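Local coordinates for protein hypothetical aldose 1-epimerase (Klebsiella pneumoniae subsp. pneumoniae MGH 78578, PDB 3TY1) that is of unknown function but probably binds carbohydrate and may act as an aldose 1-epimerase, at residues P217-P228 / T273-K284. Numbering follows the deposited sequence.
Sequences PILEEGARFLAP and TLAAVVNKAGDK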
loop_
_atom_site.group_PDB
_atom_site.type_symbol
_atom_site.label_atom_id
_atom_site.label_comp_id
_atom_site.label_asym_id
_atom_site.label_seq_id
_atom_site.Cartn_x
_atom_site.Cartn_y
_atom_site.Cartn_z
ATOM N N PRO A 217 -24.688 19.542 14.285
ATOM C CA PRO A 217 -25.994 19.958 14.808
ATOM C C PRO A 217 -27.029 20.356 13.779
ATOM O O PRO A 217 -28.119 20.782 14.165
ATOM C CB PRO A 217 -25.651 21.196 15.632
ATOM C CG PRO A 217 -24.461 21.795 14.907
ATOM C CD PRO A 217 -23.718 20.668 14.273
ATOM N N ILE A 218 -26.703 20.286 12.489
ATOM C CA ILE A 218 -27.681 20.622 11.436
ATOM C C ILE A 218 -28.684 19.499 11.281
ATOM O O ILE A 218 -29.888 19.725 11.324
ATOM C CB ILE A 218 -27.018 20.920 10.098
ATOM C CG1 ILE A 218 -26.041 22.106 10.242
ATOM C CG2 ILE A 218 -28.079 21.249 9.074
ATOM C CD1 ILE A 218 -25.209 22.405 8.991
ATOM N N LEU A 219 -28.179 18.280 11.119
ATOM C CA LEU A 219 -29.018 17.098 10.949
ATOM C C LEU A 219 -29.558 16.708 12.310
ATOM O O LEU A 219 -28.836 16.730 13.299
ATOM C CB LEU A 219 -28.246 15.928 10.321
ATOM C CG LEU A 219 -29.055 14.716 9.916
ATOM C CD1 LEU A 219 -30.040 15.051 8.808
ATOM C CD2 LEU A 219 -28.079 13.600 9.455
ATOM N N GLU A 220 -30.851 16.424 12.331
ATOM C CA GLU A 220 -31.614 16.018 13.500
ATOM C C GLU A 220 -32.996 15.603 13.000
ATOM O O GLU A 220 -33.328 15.806 11.828
ATOM C CB GLU A 220 -31.759 17.173 14.496
ATOM C CG GLU A 220 -32.448 18.439 13.924
ATOM C CD GLU A 220 -32.507 19.596 14.894
ATOM O OE1 GLU A 220 -31.876 19.525 15.957
ATOM O OE2 GLU A 220 -33.201 20.592 14.578
ATOM N N GLU A 221 -33.760 14.973 13.874
ATOM C CA GLU A 221 -35.171 14.685 13.622
ATOM C C GLU A 221 -35.883 15.992 13.255
ATOM O O GLU A 221 -35.783 16.981 13.984
ATOM C CB GLU A 221 -35.831 14.107 14.880
ATOM C CG GLU A 221 -37.232 13.605 14.643
ATOM C CD GLU A 221 -37.780 12.857 15.842
ATOM O OE1 GLU A 221 -37.173 11.848 16.278
ATOM O OE2 GLU A 221 -38.828 13.266 16.345
ATOM N N GLY A 222 -36.588 15.989 12.129
ATOM C CA GLY A 222 -37.346 17.158 11.694
ATOM C C GLY A 222 -36.511 18.130 10.872
ATOM O O GLY A 222 -37.020 19.152 10.424
ATOM N N ALA A 223 -35.239 17.820 10.652
ATOM C CA ALA A 223 -34.425 18.616 9.719
ATOM C C ALA A 223 -35.015 18.381 8.356
ATOM O O ALA A 223 -35.710 17.369 8.132
ATOM C CB ALA A 223 -32.937 18.151 9.724
ATOM N N ARG A 224 -34.692 19.278 7.434
ATOM C CA ARG A 224 -35.291 19.272 6.115
ATOM C C ARG A 224 -34.236 19.389 5.030
ATOM O O ARG A 224 -33.193 20.027 5.238
ATOM C CB ARG A 224 -36.319 20.431 5.986
ATOM C CG ARG A 224 -37.547 20.237 6.855
ATOM C CD ARG A 224 -38.604 21.286 6.667
ATOM N NE ARG A 224 -38.087 22.613 6.971
ATOM C CZ ARG A 224 -38.099 23.684 6.169
ATOM N NH1 ARG A 224 -38.629 23.656 4.948
ATOM N NH2 ARG A 224 -37.586 24.821 6.618
ATOM N N PHE A 225 -34.505 18.744 3.899
ATOM C CA PHE A 225 -33.694 18.870 2.703
ATOM C C PHE A 225 -34.464 19.765 1.763
ATOM O O PHE A 225 -35.634 19.493 1.463
ATOM C CB PHE A 225 -33.402 17.531 2.027
ATOM C CG PHE A 225 -32.689 17.675 0.724
ATOM C CD1 PHE A 225 -31.388 18.131 0.680
ATOM C CD2 PHE A 225 -33.331 17.402 -0.470
ATOM C CE1 PHE A 225 -30.730 18.288 -0.554
ATOM C CE2 PHE A 225 -32.667 17.551 -1.696
ATOM C CZ PHE A 225 -31.380 17.988 -1.725
ATOM N N LEU A 226 -33.809 20.828 1.296
ATOM C CA LEU A 226 -34.434 21.814 0.417
ATOM C C LEU A 226 -33.739 21.793 -0.941
ATOM O O LEU A 226 -32.524 21.844 -1.028
ATOM C CB LEU A 226 -34.314 23.223 1.024
ATOM C CG LEU A 226 -34.655 23.426 2.506
ATOM C CD1 LEU A 226 -34.355 24.840 2.998
ATOM C CD2 LEU A 226 -36.091 22.990 2.796
ATOM N N ALA A 227 -34.506 21.756 -2.024
ATOM C CA ALA A 227 -33.922 21.869 -3.368
ATOM C C ALA A 227 -35.031 22.087 -4.380
ATOM O O ALA A 227 -36.123 21.590 -4.140
ATOM C CB ALA A 227 -33.162 20.588 -3.722
ATOM N N PRO A 228 -34.762 22.832 -5.473
ATOM C CA PRO A 228 -35.695 23.025 -6.574
ATOM C C PRO A 228 -35.479 21.852 -7.520
ATOM O O PRO A 228 -34.371 21.676 -8.020
ATOM C CB PRO A 228 -35.262 24.348 -7.195
ATOM C CG PRO A 228 -33.886 24.512 -6.889
ATOM C CD PRO A 228 -33.512 23.553 -5.753
ATOM N N THR A 273 -28.081 26.384 -9.397
ATOM C CA THR A 273 -29.088 25.831 -8.519
ATOM C C THR A 273 -28.563 25.855 -7.076
ATOM O O THR A 273 -27.404 26.190 -6.848
ATOM C CB THR A 273 -29.506 24.426 -8.956
ATOM O OG1 THR A 273 -30.717 24.068 -8.279
ATOM C CG2 THR A 273 -28.411 23.413 -8.663
ATOM N N LEU A 274 -29.431 25.514 -6.125
ATOM C CA LEU A 274 -29.125 25.643 -4.701
ATOM C C LEU A 274 -29.824 24.518 -3.977
ATOM O O LEU A 274 -31.017 24.300 -4.192
ATOM C CB LEU A 274 -29.611 27.015 -4.189
ATOM C CG LEU A 274 -29.247 27.577 -2.834
ATOM C CD1 LEU A 274 -27.737 27.709 -2.699
ATOM C CD2 LEU A 274 -29.922 28.931 -2.596
ATOM N N ALA A 275 -29.081 23.805 -3.143
ATOM C CA ALA A 275 -29.618 22.750 -2.295
ATOM C C ALA A 275 -29.136 22.974 -0.872
ATOM O O ALA A 275 -28.025 23.527 -0.643
ATOM C CB ALA A 275 -29.165 21.391 -2.813
ATOM N N ALA A 276 -29.919 22.520 0.088
ATOM C CA ALA A 276 -29.578 22.789 1.495
ATOM C C ALA A 276 -30.187 21.774 2.475
ATOM O O ALA A 276 -31.204 21.130 2.174
ATOM C CB ALA A 276 -30.043 24.218 1.854
ATOM N N VAL A 277 -29.526 21.618 3.617
ATOM C CA VAL A 277 -30.047 20.907 4.748
ATOM C C VAL A 277 -30.167 21.933 5.869
ATOM O O VAL A 277 -29.266 22.732 6.109
ATOM C CB VAL A 277 -29.225 19.685 5.156
ATOM C CG1 VAL A 277 -27.739 20.027 5.377
ATOM C CG2 VAL A 277 -29.826 19.073 6.436
ATOM N N VAL A 278 -31.323 21.952 6.512
ATOM C CA VAL A 278 -31.596 22.902 7.568
ATOM C C VAL A 278 -32.171 22.139 8.757
ATOM O O VAL A 278 -32.800 21.090 8.597
ATOM C CB VAL A 278 -32.528 24.014 7.077
ATOM C CG1 VAL A 278 -31.941 24.709 5.837
ATOM C CG2 VAL A 278 -33.950 23.475 6.781
ATOM N N ASN A 279 -31.912 22.645 9.952
ATOM C CA ASN A 279 -32.411 22.005 11.153
ATOM C C ASN A 279 -33.936 22.212 11.292
ATOM O O ASN A 279 -34.542 22.898 10.478
ATOM C CB ASN A 279 -31.585 22.430 12.353
ATOM C CG ASN A 279 -31.823 23.860 12.805
ATOM O OD1 ASN A 279 -32.513 24.663 12.152
ATOM N ND2 ASN A 279 -31.254 24.181 13.967
ATOM N N LYS A 280 -34.537 21.612 12.301
ATOM C CA LYS A 280 -35.997 21.654 12.481
ATOM C C LYS A 280 -36.524 23.068 12.765
ATOM O O LYS A 280 -37.567 23.476 12.217
ATOM C CB LYS A 280 -36.412 20.686 13.598
ATOM C CG LYS A 280 -37.928 20.474 13.761
ATOM C CD LYS A 280 -38.208 19.694 15.031
ATOM C CE LYS A 280 -39.698 19.741 15.389
ATOM N NZ LYS A 280 -40.518 19.068 14.344
ATOM N N ALA A 281 -35.820 23.823 13.611
ATOM C CA ALA A 281 -36.219 25.186 13.937
ATOM C C ALA A 281 -36.016 26.150 12.743
ATOM O O ALA A 281 -36.599 27.225 12.718
ATOM C CB ALA A 281 -35.437 25.696 15.169
ATOM N N GLY A 282 -35.201 25.761 11.768
ATOM C CA GLY A 282 -34.896 26.613 10.616
ATOM C C GLY A 282 -33.949 27.756 10.949
ATOM O O GLY A 282 -34.056 28.821 10.353
ATOM N N ASP A 283 -33.028 27.548 11.907
ATOM C CA ASP A 283 -32.027 28.575 12.264
ATOM C C ASP A 283 -30.552 28.154 12.075
ATOM O O ASP A 283 -29.660 28.942 12.333
ATOM C CB ASP A 283 -32.277 29.139 13.663
ATOM C CG ASP A 283 -32.157 28.109 14.776
ATOM O OD1 ASP A 283 -31.720 26.946 14.571
ATOM O OD2 ASP A 283 -32.496 28.505 15.897
ATOM N N LYS A 284 -30.323 26.901 11.662
ATOM C CA LYS A 284 -29.020 26.416 11.280
ATOM C C LYS A 284 -29.159 25.650 9.982
ATOM O O LYS A 284 -30.157 24.998 9.754
ATOM C CB LYS A 284 -28.433 25.459 12.310
ATOM C CG LYS A 284 -27.990 26.128 13.579
ATOM C CD LYS A 284 -27.339 25.103 14.497
ATOM C CE LYS A 284 -26.776 25.747 15.753
ATOM N NZ LYS A 284 -27.816 26.345 16.637
HETATM O O HOH W 1 -29.911 22.239 15.511
HETATM O O HOH W 2 -33.895 22.830 15.581
HETATM O O HOH W 3 -36.785 23.862 9.426
#
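The branched end of Val278 sits between the side chains of Arg224 and Leu226 in an antiparallel ladder, where strand 224-229 edges the large sheet of this supersandwich. Its CG1 meets Leu226 CD1 at 3.7 Å, the two side chains crossing at about a right angle, while its CG2 lies over one face of the Arg224 guanidinium, whose NH1 forms a salt bridge with Glu362. Ala276 is the low spot beside Leu226, and helix 355-369 covers both through Val361 and Ile365. Arg224-Val278 and Leu226-Ala276 are hydrogen-bonded pairs; in the second, Leu226 N reaches Ala276 O at 2.8 Å, nearly straight at 175°. Between them comes the non-hydrogen-bonded pair Phe225-Val277, with side chains on the other face. There Phe225 has CG anti to its backbone N (chi1 174°), which brings CE1 to 4.1 Å from Ala275 CB; Ile315 packs against both and also on Val277. Ahead of the strand, the 217-223 loop curls back so that Ile218 CG2 touches Val277 CG2 at 3.8 Å. Beyond Val278, the Glu220 carboxylate lies nearly parallel to the Asn279 amide, and Lys280 N donates to the anti lone pair of Glu220 OE2 at 2.8 Å.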